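Local atomic coordinates of benzoate transport porin BenP (Acinetobacter baumannii AB307-0294, PDB entry 5DL8), a protein that probably forms a beta-barrel channel of the OprD porin family across the outer membrane, through which small molecules such as benzoate may diffuse. Residues D198-I203 / G220-L225; L128-L133 / W153-K158; L137-V142 / E216-N221; F251-D256 / S291-P296. All blocks are in the same frame, centred on the assembly; numbering follows the deposited sequence. Where two conformers were deposited one is given.

Contact 1: residues D198-I203 / G220-L225; sequences DGLNYI and GNLEDL
The flat amide of N201 meets two acceptors, both lying nearly in its own plane. ND2 donates to N221 OD1 at 3.0 Å, tilted out of the N221 carbonyl plane, and to E223 OE2, also at 3.0 Å, where the anti lone pair of the carboxylate oxygen is used. With both N-H groups engaged, the rotation of the amide is fixed. N201 CG lies beside its backbone N (chi1 -49°), and from there ND2 reaches the second strand. N201 and N221 run side by side in the same direction, their amide planes 35° apart. R171 pairs with E223 OE2 and with N201 OD1, closing a polar cluster on this face of the sheet. On the other face, beside Y202 whose hydroxyl is bonded to E168, two leucines pack: L200 CB on L222 CD1 at 3.9 Å, while L200 CD1 leans over G220, 4.1 Å from its CA. Beneath the side chains N201 and N221 form a hydrogen-bonded antiparallel pair, with N221 N to N201 O at 2.7 Å. The ladder continues to the loop side through E223 N to G199 O, 2.8 Å. The 175° between strand axes and the antiparallel register identify the open end of the hairpin 200-210/213-222, a unit of the OprD porin barrel wall.

Contact 2: residues L128-L133 / W153-K158; sequences LSVGEL and WGTNLK
W153 reaches across to G131 with the benzo side of its indole. Its CB and CG lie over the carbonyl, CG 3.8 Å from G131 O. Further out, CE3 comes within 3.4 Å of G131 C and close to E132 N, which approaches obliquely; CZ3 faces the same amide nitrogen, and CH2 at the far rim lies 3.9 Å from G131 CA. That CA sits almost on the ring normal, 3.7 Å from the centroid of the six-membered ring, a CH-pi contact. CG anti to the backbone N (chi1 -174°) helps carry the indole toward the neighbouring strand.

Underneath, G131 and G154 form a hydrogen-bonded antiparallel pair at the point where both segments turn a corner, and L133 CD1 packs over the glycine backbone, 3.8 Å from G154 C. S129 and N156 form the next such pair, S129 N to N156 O measuring 2.8 Å. Their polar side chains share one face, where a water bonded to S129 OG at 2.8 Å also lies by N156 OD1, at a doubtfully short distance, while N156 ND2 is bonded to Y202 OH. On the other face L128 CD1 meets the methyl T155 CG2 at 3.8 Å, V130 CG2 touches the same methyl, and L128 CB packs on L157 CD1.

The two faces thus differ in chemistry: mainly apolar groups (L128, V130, L157 and the T155 methyl) at the surface, probably toward lipid, and polar side chains, S129 with a bound water, toward the barrel interior, as expected of a porin wall.

Contact 3: residues L137-V142 / E216-N221; sequences LPVTAV and EYYFGN
P138 and Y218 approach no closer than 7.4 Å between CA atoms, so side chains make this contact; the 137-142 chain makes a tight classic gamma turn at V139, bridged by a weak T140 N to P138 O bond. Y218 is the central group. P138 CB lies over the middle of its ring, 3.9 Å from the centroid and 13° off the normal, a CH-pi contact in which the proline and the phenol run antiparallel alongside each other. L137 CB and V139 CG2 come in obliquely, the latter 3.4 Å from Y218 OH and crossing the tyrosine at about a right angle. CG anti to the backbone N (chi1 172°) extends the phenol from its strand to the turn. There a water links Y218 OH, 3.0 Å away, to T140 OG1 at 2.7 Å, with a weak bond to P138 O. E216 OE2 comes within 3.9 Å of P138 CD, its charge answered by R206. The loop between strands 132-133 and 151-153, by its place in the strand order, is probably the third extracellular loop, a constriction loop in OprD porins; it rests on the inner side of strand 213-222, beside strands 200-210 and 226-238, while V139 N is bonded to E302 in the loop before strand 319-328.

Contact 4: residues F251-D256 / S291-P296; sequences FNAKDD and SAYPLP
Apolar contacts join F251 and A253 to Y293 and P294. A253 CB touches two neighbouring residues of the loop, 3.8 Å from Y293 CE1 and 3.7 Å from P294 CD. The F251 CB methylene lies 3.7 Å from Y293 CE1 and packs still closer on the phenol oxygen, 3.3 Å from Y293 OH. Within the loop the P294 ring braces the tyrosine: its CD stands 3.5 Å above the Y293 plane, toward the rim.

Aromatic contacts come next. The F251 and Y293 side chains cross at about a right angle, their ring centroids 5.7 Å apart and planes at 70°, an oblique pair. F305 meets both rings edge-to-face, which turns the pair into a small aromatic cluster. Y293 has CG anti to its backbone N (chi1 -164°), and the long side chain brings the phenol end over the strand.

Among the polar contacts, Y293 OH is hydrogen-bonded to K228 NZ of the adjoining strand 226-238, so the buried hydroxyl is satisfied at the barrel wall. In the loop itself S291 OG donates to A292 O at 2.8 Å, and its bond to D263 N ties the loop to strand 263-275.

Together these contacts seat the beginning of the loop between strands 278-288 and 319-328, by strand order probably the seventh extracellular loop, against the inner side of strand 243-255. Inward-folded loops such as the third and seventh narrow the channel in OprD porins.

How the contacts relate
Contacts 1 and 2 are partly buried wall contacts, held by antiparallel backbone ladders. Contacts 3 and 4 are buried, lack a clear direct hydrogen bond between their segments, and each centres on a tyrosine, packed on P138 in contact 3 and on F251 and A253 in contact 4. Contact 3 is markedly nearer the chain centre than the others, about 11 Å from it to the centre of the contact. Contacts 1 and 3 share G220 and N221 on strand 213-222, whose edge pairs in the wall while its Y218 side carries the loop. L200 and Y202 of contact 1 touch T140 and L137 of contact 3, and contacts 1 and 2 meet through Y202. D256 of contact 4 bonds to D224 and L225 of contact 1, whereas contacts 2 and 4 do not touch.

Contact 1: residues D198-I203 / G220-L225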
loop_
_atom_site.group_PDB
_atom_site.type_symbol
_atom_site.label_atom_id
_atom_site.label_comp_id
_atom_site.label_asym_id
_atom_site.label_seq_id
_atom_site.Cartn_x
_atom_site.Cartn_y
_atom_site.Cartn_z
ATOM N N ASP A 198 3.167 21.362 1.706
ATOM C CA ASP A 198 1.851 21.863 1.295
ATOM C C ASP A 198 1.075 20.958 0.333
ATOM O O ASP A 198 -0.159 21.043 0.236
ATOM C CB ASP A 198 1.931 23.283 0.765
ATOM C CG ASP A 198 2.297 24.300 1.862
ATOM O OD1 ASP A 198 2.159 24.017 3.071
ATOM O OD2 ASP A 198 2.724 25.395 1.523
ATOM N N GLY A 199 1.724 20.042 -0.338
ATOM C CA GLY A 199 0.941 19.132 -1.170
ATOM C C GLY A 199 1.729 18.309 -2.154
ATOM O O GLY A 199 2.881 18.629 -2.455
ATOM N N LEU A 200 1.052 17.262 -2.652
ATOM C CA LEU A 200 1.531 16.369 -3.660
ATOM C C LEU A 200 0.756 16.655 -4.933
ATOM O O LEU A 200 -0.454 16.464 -4.964
ATOM C CB LEU A 200 1.268 14.910 -3.207
ATOM C CG LEU A 200 1.546 13.858 -4.221
ATOM C CD1 LEU A 200 3.002 13.898 -4.673
ATOM C CD2 LEU A 200 1.284 12.466 -3.664
ATOM N N ASN A 201 1.464 17.047 -5.989
ATOM C CA ASN A 201 0.886 17.268 -7.333
ATOM C C ASN A 201 1.408 16.130 -8.178
ATOM O O ASN A 201 2.620 15.876 -8.220
ATOM C CB ASN A 201 1.360 18.620 -7.929
ATOM C CG ASN A 201 1.194 19.783 -6.936
ATOM O OD1 ASN A 201 0.086 20.122 -6.547
ATOM N ND2 ASN A 201 2.301 20.404 -6.558
ATOM N N TYR A 202 0.509 15.404 -8.790
ATOM C CA TYR A 202 0.924 14.188 -9.516
ATOM C C TYR A 202 0.271 14.030 -10.902
ATOM O O TYR A 202 -0.785 14.569 -11.144
ATOM C CB TYR A 202 0.695 12.897 -8.643
ATOM C CG TYR A 202 -0.713 12.444 -8.535
ATOM C CD1 TYR A 202 -1.242 11.488 -9.431
ATOM C CD2 TYR A 202 -1.535 12.902 -7.509
ATOM C CE1 TYR A 202 -2.535 11.053 -9.340
ATOM C CE2 TYR A 202 -2.859 12.462 -7.455
ATOM C CZ TYR A 202 -3.358 11.558 -8.352
ATOM O OH TYR A 202 -4.686 11.128 -8.228
ATOM N N ILE A 203 0.910 13.238 -11.747
ATOM C CA ILE A 203 0.324 12.700 -13.032
ATOM C C ILE A 203 0.658 11.226 -13.124
ATOM O O ILE A 203 1.790 10.802 -12.740
ATOM C CB ILE A 203 0.657 13.555 -14.291
ATOM C CG1 ILE A 203 0.331 12.862 -15.647
ATOM C CG2 ILE A 203 2.086 13.957 -14.283
ATOM C CD1 ILE A 203 0.003 13.858 -16.766
ATOM N N GLY A 220 5.402 12.553 -9.431
ATOM C CA GLY A 220 4.874 13.167 -8.199
ATOM C C GLY A 220 5.762 14.287 -7.655
ATOM O O GLY A 220 6.935 14.058 -7.386
ATOM N N ASN A 221 5.166 15.461 -7.492
ATOM C CA ASN A 221 5.897 16.638 -6.956
ATOM C C ASN A 221 5.390 16.770 -5.527
ATOM O O ASN A 221 4.277 17.258 -5.266
ATOM C CB ASN A 221 5.701 17.914 -7.848
ATOM C CG ASN A 221 6.035 19.212 -7.138
ATOM O OD1 ASN A 221 5.255 20.094 -7.153
ATOM N ND2 ASN A 221 7.128 19.305 -6.504
ATOM N N LEU A 222 6.188 16.271 -4.597
ATOM C CA LEU A 222 5.816 16.397 -3.207
ATOM C C LEU A 222 6.379 17.731 -2.681
ATOM O O LEU A 222 7.490 17.773 -2.384
ATOM C CB LEU A 222 6.286 15.090 -2.440
ATOM C CG LEU A 222 5.838 14.875 -1.021
ATOM C CD1 LEU A 222 4.348 14.942 -0.764
ATOM C CD2 LEU A 222 6.427 13.569 -0.542
ATOM N N GLU A 223 5.619 18.803 -2.697
ATOM C CA GLU A 223 6.214 20.146 -2.516
ATOM C C GLU A 223 7.133 20.274 -1.313
ATOM O O GLU A 223 6.738 19.842 -0.219
ATOM C CB GLU A 223 5.160 21.223 -2.460
ATOM C CG GLU A 223 4.356 21.411 -3.743
ATOM C CD GLU A 223 3.285 22.481 -3.623
ATOM O OE1 GLU A 223 3.321 23.283 -2.663
ATOM O OE2 GLU A 223 2.364 22.508 -4.460
ATOM N N ASP A 224 8.358 20.795 -1.506
ATOM C CA ASP A 224 9.397 21.140 -0.436
ATOM C C ASP A 224 10.072 19.909 0.152
ATOM O O ASP A 224 10.903 20.007 1.037
ATOM C CB ASP A 224 8.809 21.928 0.782
ATOM C CG ASP A 224 7.638 22.914 0.407
ATOM O OD1 ASP A 224 8.053 23.863 -0.282
ATOM O OD2 ASP A 224 6.355 22.709 0.816
ATOM N N LEU A 225 9.662 18.708 -0.289
ATOM C CA LEU A 225 10.333 17.461 0.129
ATOM C C LEU A 225 11.167 16.847 -1.060
ATOM O O LEU A 225 12.401 16.924 -1.067
ATOM C CB LEU A 225 9.304 16.483 0.761
ATOM C CG LEU A 225 8.331 17.104 1.792
ATOM C CD1 LEU A 225 7.385 16.064 2.421
ATOM C CD2 LEU A 225 9.163 17.707 2.896
#

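Contact 2: residues L128-L133 / W153-K158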
loop_
_atom_site.group_PDB
_atom_site.type_symbol
_atom_site.label_atom_id
_atom_site.label_comp_id
_atom_site.label_asym_id
_atom_site.label_seq_id
_atom_site.Cartn_x
_atom_site.Cartn_y
_atom_site.Cartn_z
ATOM N N LEU A 128 -14.200 13.643 -12.046
ATOM C CA LEU A 128 -13.520 14.618 -11.164
ATOM C C LEU A 128 -13.972 14.250 -9.719
ATOM O O LEU A 128 -15.194 14.098 -9.469
ATOM C CB LEU A 128 -13.933 16.071 -11.493
ATOM C CG LEU A 128 -13.572 17.194 -10.481
ATOM C CD1 LEU A 128 -12.050 17.444 -10.531
ATOM C CD2 LEU A 128 -14.421 18.468 -10.657
ATOM N N SER A 129 -13.015 14.121 -8.793
ATOM C CA SER A 129 -13.356 13.815 -7.382
ATOM C C SER A 129 -12.737 14.855 -6.413
ATOM O O SER A 129 -11.569 15.221 -6.567
ATOM C CB SER A 129 -12.928 12.374 -7.021
ATOM O OG SER A 129 -13.592 11.484 -7.899
ATOM N N VAL A 130 -13.530 15.347 -5.459
ATOM C CA VAL A 130 -13.045 16.271 -4.494
ATOM C C VAL A 130 -13.475 15.786 -3.090
ATOM O O VAL A 130 -14.677 15.574 -2.834
ATOM C CB VAL A 130 -13.670 17.666 -4.705
ATOM C CG1 VAL A 130 -13.153 18.677 -3.668
ATOM C CG2 VAL A 130 -13.542 18.175 -6.150
ATOM N N GLY A 131 -12.466 15.650 -2.211
ATOM C CA GLY A 131 -12.594 15.260 -0.789
ATOM C C GLY A 131 -11.670 14.068 -0.487
ATOM O O GLY A 131 -10.468 14.077 -0.698
ATOM N N GLU A 132 -12.252 13.007 0.043
ATOM C CA GLU A 132 -11.487 11.814 0.429
ATOM C C GLU A 132 -11.196 11.023 -0.867
ATOM O O GLU A 132 -12.081 10.713 -1.624
ATOM C CB GLU A 132 -12.262 10.982 1.509
ATOM C CG GLU A 132 -11.580 9.708 1.929
ATOM C CD GLU A 132 -12.253 8.947 3.050
ATOM O OE1 GLU A 132 -13.478 8.647 2.948
ATOM O OE2 GLU A 132 -11.524 8.607 4.015
ATOM N N LEU A 133 -9.951 10.612 -1.012
ATOM C CA LEU A 133 -9.536 9.826 -2.109
ATOM C C LEU A 133 -8.867 8.517 -1.597
ATOM O O LEU A 133 -7.995 8.538 -0.721
ATOM C CB LEU A 133 -8.455 10.643 -2.862
ATOM C CG LEU A 133 -8.736 12.097 -3.243
ATOM C CD1 LEU A 133 -7.560 12.746 -3.978
ATOM C CD2 LEU A 133 -10.048 12.161 -4.071
ATOM N N TRP A 153 -6.761 13.320 1.192
ATOM C CA TRP A 153 -7.734 14.333 0.940
ATOM C C TRP A 153 -7.188 15.239 -0.149
ATOM O O TRP A 153 -6.045 15.723 -0.030
ATOM C CB TRP A 153 -7.951 15.135 2.200
ATOM C CG TRP A 153 -9.072 16.185 2.199
ATOM C CD1 TRP A 153 -8.945 17.596 2.034
ATOM C CD2 TRP A 153 -10.438 15.946 2.495
ATOM N NE1 TRP A 153 -10.176 18.186 2.197
ATOM C CE2 TRP A 153 -11.107 17.195 2.460
ATOM C CE3 TRP A 153 -11.176 14.786 2.799
ATOM C CZ2 TRP A 153 -12.491 17.303 2.701
ATOM C CZ3 TRP A 153 -12.547 14.909 3.041
ATOM C CH2 TRP A 153 -13.177 16.157 2.982
ATOM N N GLY A 154 -8.017 15.501 -1.144
ATOM C CA GLY A 154 -7.604 16.373 -2.285
ATOM C C GLY A 154 -8.572 16.349 -3.429
ATOM O O GLY A 154 -9.745 16.064 -3.244
ATOM N N THR A 155 -8.079 16.718 -4.618
ATOM C CA THR A 155 -8.837 16.687 -5.846
ATOM C C THR A 155 -8.111 15.892 -6.856
ATOM O O THR A 155 -6.889 16.082 -6.989
ATOM C CB THR A 155 -8.909 18.079 -6.394
ATOM O OG1 THR A 155 -9.300 18.926 -5.333
ATOM C CG2 THR A 155 -9.899 18.172 -7.501
ATOM N N ASN A 156 -8.815 15.015 -7.569
ATOM C CA ASN A 156 -8.255 14.393 -8.770
ATOM C C ASN A 156 -9.183 14.243 -9.943
ATOM O O ASN A 156 -10.381 14.395 -9.801
ATOM C CB ASN A 156 -7.555 13.066 -8.457
ATOM C CG ASN A 156 -8.507 11.894 -8.059
ATOM O OD1 ASN A 156 -9.735 11.901 -8.187
ATOM N ND2 ASN A 156 -7.874 10.840 -7.696
ATOM N N LEU A 157 -8.577 13.996 -11.112
ATOM C CA LEU A 157 -9.258 13.921 -12.437
ATOM C C LEU A 157 -8.722 12.686 -13.132
ATOM O O LEU A 157 -7.495 12.510 -13.202
ATOM C CB LEU A 157 -9.020 15.161 -13.299
ATOM C CG LEU A 157 -9.790 15.275 -14.622
ATOM C CD1 LEU A 157 -11.294 15.228 -14.385
ATOM C CD2 LEU A 157 -9.393 16.562 -15.364
ATOM N N LYS A 158 -9.640 11.782 -13.478
ATOM C CA LYS A 158 -9.343 10.501 -14.205
ATOM C C LYS A 158 -10.012 10.467 -15.546
ATOM O O LYS A 158 -11.186 10.759 -15.623
ATOM C CB LYS A 158 -9.969 9.318 -13.494
ATOM C CG LYS A 158 -9.557 9.247 -12.105
ATOM C CD LYS A 158 -10.135 8.034 -11.473
ATOM C CE LYS A 158 -9.747 8.047 -10.037
ATOM N NZ LYS A 158 -9.871 6.654 -9.579
HETATM O O HOH W 1 -11.527 11.270 -9.750
#

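Contact 3: residues L137-V142 / E216-N221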
loop_
_atom_site.group_PDB
_atom_site.type_symbol
_atom_site.label_atom_id
_atom_site.label_comp_id
_atom_site.label_asym_id
_atom_site.label_seq_id
_atom_site.Cartn_x
_atom_site.Cartn_y
_atom_site.Cartn_z
ATOM N N LEU A 137 -1.662 4.279 -6.194
ATOM C CA LEU A 137 -0.573 4.854 -6.953
ATOM C C LEU A 137 0.730 4.719 -6.235
ATOM O O LEU A 137 0.810 4.510 -4.989
ATOM C CB LEU A 137 -0.823 6.351 -7.129
ATOM C CG LEU A 137 -2.046 6.624 -8.067
ATOM C CD1 LEU A 137 -2.514 8.024 -7.839
ATOM C CD2 LEU A 137 -1.828 6.380 -9.562
ATOM N N PRO A 138 1.808 4.890 -6.973
ATOM C CA PRO A 138 3.098 5.214 -6.300
ATOM C C PRO A 138 2.997 6.388 -5.273
ATOM O O PRO A 138 2.203 7.329 -5.455
ATOM C CB PRO A 138 3.907 5.672 -7.483
ATOM C CG PRO A 138 3.366 4.704 -8.598
ATOM C CD PRO A 138 1.921 4.876 -8.427
ATOM N N VAL A 139 3.790 6.366 -4.227
ATOM C CA VAL A 139 3.576 7.192 -3.103
ATOM C C VAL A 139 2.251 6.989 -2.241
ATOM O O VAL A 139 2.345 6.872 -1.021
ATOM C CB VAL A 139 3.601 8.755 -3.457
ATOM C CG1 VAL A 139 3.741 9.538 -2.122
ATOM C CG2 VAL A 139 4.729 9.152 -4.436
ATOM N N THR A 140 1.058 7.056 -2.892
ATOM C CA THR A 140 -0.208 7.055 -2.237
ATOM C C THR A 140 -0.907 5.762 -2.586
ATOM O O THR A 140 -1.613 5.682 -3.616
ATOM C CB THR A 140 -0.998 8.302 -2.660
ATOM O OG1 THR A 140 -1.229 8.277 -4.040
ATOM C CG2 THR A 140 -0.226 9.616 -2.257
ATOM N N ALA A 141 -0.725 4.696 -1.841
ATOM C CA ALA A 141 -1.386 3.389 -2.239
ATOM C C ALA A 141 -2.537 2.950 -1.312
ATOM O O ALA A 141 -2.889 3.661 -0.358
ATOM C CB ALA A 141 -0.331 2.263 -2.307
ATOM N N VAL A 142 -3.120 1.785 -1.592
ATOM C CA VAL A 142 -3.930 1.017 -0.580
ATOM C C VAL A 142 -3.032 0.710 0.674
ATOM O O VAL A 142 -1.983 0.060 0.352
ATOM C CB VAL A 142 -4.341 -0.360 -1.227
ATOM C CG1 VAL A 142 -5.327 -1.164 -0.332
ATOM C CG2 VAL A 142 -4.844 -0.133 -2.667
ATOM N N GLU A 216 3.436 2.064 -17.360
ATOM C CA GLU A 216 2.887 3.125 -16.490
ATOM C C GLU A 216 3.986 4.179 -16.324
ATOM O O GLU A 216 5.141 3.843 -16.107
ATOM C CB GLU A 216 2.321 2.480 -15.183
ATOM C CG GLU A 216 1.959 3.519 -14.104
ATOM C CD GLU A 216 1.242 2.967 -12.897
ATOM O OE1 GLU A 216 1.081 1.717 -12.770
ATOM O OE2 GLU A 216 0.843 3.769 -11.999
ATOM N N TYR A 217 3.667 5.441 -16.480
ATOM C CA TYR A 217 4.563 6.463 -16.028
ATOM C C TYR A 217 3.911 7.284 -14.959
ATOM O O TYR A 217 2.748 7.720 -15.111
ATOM C CB TYR A 217 4.860 7.411 -17.188
ATOM C CG TYR A 217 5.600 8.652 -16.751
ATOM C CD1 TYR A 217 6.937 8.580 -16.365
ATOM C CD2 TYR A 217 4.982 9.875 -16.696
ATOM C CE1 TYR A 217 7.628 9.723 -15.892
ATOM C CE2 TYR A 217 5.688 11.037 -16.357
ATOM C CZ TYR A 217 7.005 10.958 -15.906
ATOM O OH TYR A 217 7.716 12.080 -15.473
ATOM N N TYR A 218 4.647 7.605 -13.905
ATOM C CA TYR A 218 4.077 8.492 -12.835
ATOM C C TYR A 218 5.055 9.571 -12.517
ATOM O O TYR A 218 6.263 9.338 -12.399
ATOM C CB TYR A 218 3.900 7.647 -11.522
ATOM C CG TYR A 218 3.527 8.396 -10.281
ATOM C CD1 TYR A 218 2.227 8.630 -9.948
ATOM C CD2 TYR A 218 4.509 8.848 -9.410
ATOM C CE1 TYR A 218 1.899 9.314 -8.752
ATOM C CE2 TYR A 218 4.216 9.551 -8.254
ATOM C CZ TYR A 218 2.915 9.822 -7.965
ATOM O OH TYR A 218 2.711 10.500 -6.790
ATOM N N PHE A 219 4.530 10.735 -12.230
ATOM C CA PHE A 219 5.345 11.835 -11.706
ATOM C C PHE A 219 4.628 12.429 -10.509
ATOM O O PHE A 219 3.403 12.720 -10.543
ATOM C CB PHE A 219 5.701 12.929 -12.711
ATOM C CG PHE A 219 6.459 14.136 -12.085
ATOM C CD1 PHE A 219 7.782 14.026 -11.643
ATOM C CD2 PHE A 219 5.837 15.362 -11.903
ATOM C CE1 PHE A 219 8.498 15.147 -11.077
ATOM C CE2 PHE A 219 6.555 16.467 -11.336
ATOM C CZ PHE A 219 7.895 16.335 -10.938
ATOM N N GLY A 220 5.402 12.553 -9.431
ATOM C CA GLY A 220 4.874 13.167 -8.199
ATOM C C GLY A 220 5.762 14.287 -7.655
ATOM O O GLY A 220 6.935 14.058 -7.386
ATOM N N ASN A 221 5.166 15.461 -7.492
ATOM C CA ASN A 221 5.897 16.638 -6.956
ATOM C C ASN A 221 5.390 16.770 -5.527
ATOM O O ASN A 221 4.277 17.258 -5.266
ATOM C CB ASN A 221 5.701 17.914 -7.848
ATOM C CG ASN A 221 6.035 19.212 -7.138
ATOM O OD1 ASN A 221 5.255 20.094 -7.153
ATOM N ND2 ASN A 221 7.128 19.305 -6.504
HETATM O O HOH W 2 -0.115 9.769 -6.045
#

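Contact 4: residues F251-D256 / S291-P296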
loop_
_atom_site.group_PDB
_atom_site.type_symbol
_atom_site.label_atom_id
_atom_site.label_comp_id
_atom_site.label_asym_id
_atom_site.label_seq_id
_atom_site.Cartn_x
_atom_site.Cartn_y
_atom_site.Cartn_z
ATOM N N PHE A 251 12.402 3.610 -10.395
ATOM C CA PHE A 251 12.102 4.810 -9.586
ATOM C C PHE A 251 13.312 5.799 -9.553
ATOM O O PHE A 251 14.480 5.389 -9.316
ATOM C CB PHE A 251 11.731 4.476 -8.091
ATOM C CG PHE A 251 10.455 3.725 -7.873
ATOM C CD1 PHE A 251 10.414 2.383 -7.977
ATOM C CD2 PHE A 251 9.350 4.363 -7.465
ATOM C CE1 PHE A 251 9.230 1.673 -7.782
ATOM C CE2 PHE A 251 8.166 3.715 -7.234
ATOM C CZ PHE A 251 8.081 2.364 -7.385
ATOM N N ASN A 252 12.987 7.075 -9.581
ATOM C CA ASN A 252 14.008 8.118 -9.363
ATOM C C ASN A 252 13.440 9.113 -8.376
ATOM O O ASN A 252 12.427 9.678 -8.674
ATOM C CB ASN A 252 14.276 8.865 -10.663
ATOM C CG ASN A 252 15.563 9.755 -10.659
ATOM O OD1 ASN A 252 15.623 10.866 -10.068
ATOM N ND2 ASN A 252 16.554 9.307 -11.388
ATOM N N ALA A 253 14.172 9.343 -7.288
ATOM C CA ALA A 253 13.837 10.340 -6.201
ATOM C C ALA A 253 14.986 11.404 -5.964
ATOM O O ALA A 253 16.129 11.091 -5.677
ATOM C CB ALA A 253 13.538 9.614 -4.899
ATOM N N LYS A 254 14.587 12.645 -6.004
ATOM C CA LYS A 254 15.473 13.737 -5.841
ATOM C C LYS A 254 14.886 14.879 -5.069
ATOM O O LYS A 254 13.752 15.277 -5.333
ATOM C CB LYS A 254 15.828 14.242 -7.254
ATOM C CG LYS A 254 17.136 14.897 -7.310
ATOM C CD LYS A 254 18.227 13.820 -7.411
ATOM C CE LYS A 254 19.644 14.495 -7.379
ATOM N NZ LYS A 254 20.106 15.104 -6.042
ATOM N N ASP A 255 15.640 15.523 -4.175
ATOM C CA ASP A 255 14.902 16.533 -3.303
ATOM C C ASP A 255 14.342 17.781 -4.056
ATOM O O ASP A 255 14.937 18.146 -5.023
ATOM C CB ASP A 255 15.673 16.905 -2.035
ATOM C CG ASP A 255 16.819 17.599 -2.332
ATOM O OD1 ASP A 255 17.167 17.604 -3.554
ATOM O OD2 ASP A 255 17.359 18.190 -1.445
ATOM N N ASP A 256 13.184 18.348 -3.608
ATOM C CA ASP A 256 12.430 19.442 -4.309
ATOM C C ASP A 256 12.889 20.728 -3.687
ATOM O O ASP A 256 12.567 21.014 -2.489
ATOM C CB ASP A 256 10.885 19.397 -4.223
ATOM C CG ASP A 256 10.190 20.620 -4.935
ATOM O OD1 ASP A 256 10.453 20.910 -6.110
ATOM O OD2 ASP A 256 9.332 21.303 -4.336
ATOM N N SER A 291 21.834 8.427 -1.411
ATOM C CA SER A 291 20.933 8.312 -0.275
ATOM C C SER A 291 20.184 6.970 -0.354
ATOM O O SER A 291 20.161 6.280 -1.391
ATOM C CB SER A 291 19.979 9.489 -0.162
ATOM O OG SER A 291 18.839 9.330 -1.026
ATOM N N ALA A 292 19.638 6.564 0.822
ATOM C CA ALA A 292 18.539 5.578 0.862
ATOM C C ALA A 292 17.335 6.078 0.012
ATOM O O ALA A 292 17.146 7.308 -0.205
ATOM C CB ALA A 292 18.082 5.365 2.344
ATOM N N TYR A 293 16.525 5.121 -0.469
ATOM C CA TYR A 293 15.301 5.428 -1.165
ATOM C C TYR A 293 14.272 5.974 -0.137
ATOM O O TYR A 293 14.014 5.333 0.804
ATOM C CB TYR A 293 14.730 4.244 -1.978
ATOM C CG TYR A 293 13.720 4.763 -2.947
ATOM C CD1 TYR A 293 14.134 5.239 -4.164
ATOM C CD2 TYR A 293 12.393 4.913 -2.617
ATOM C CE1 TYR A 293 13.261 5.805 -5.044
ATOM C CE2 TYR A 293 11.495 5.521 -3.488
ATOM C CZ TYR A 293 11.944 5.974 -4.691
ATOM O OH TYR A 293 11.164 6.624 -5.650
ATOM N N PRO A 294 13.745 7.202 -0.310
ATOM C CA PRO A 294 12.828 7.823 0.694
ATOM C C PRO A 294 11.396 7.352 0.669
ATOM O O PRO A 294 10.811 7.126 -0.366
ATOM C CB PRO A 294 12.845 9.308 0.248
ATOM C CG PRO A 294 12.968 9.228 -1.228
ATOM C CD PRO A 294 13.839 8.044 -1.535
ATOM N N LEU A 295 10.796 7.314 1.815
ATOM C CA LEU A 295 9.348 7.092 2.036
ATOM C C LEU A 295 8.860 8.275 2.898
ATOM O O LEU A 295 9.579 8.735 3.731
ATOM C CB LEU A 295 9.191 5.761 2.808
ATOM C CG LEU A 295 9.441 4.710 1.750
ATOM C CD1 LEU A 295 10.669 3.794 1.920
ATOM C CD2 LEU A 295 8.166 4.112 1.176
ATOM N N PRO A 296 7.645 8.774 2.658
ATOM C CA PRO A 296 7.043 9.715 3.483
ATOM C C PRO A 296 6.778 9.178 4.916
ATOM O O PRO A 296 6.747 7.985 5.126
ATOM C CB PRO A 296 5.774 10.111 2.758
ATOM C CG PRO A 296 5.630 9.192 1.528
ATOM C CD PRO A 296 6.793 8.261 1.531
#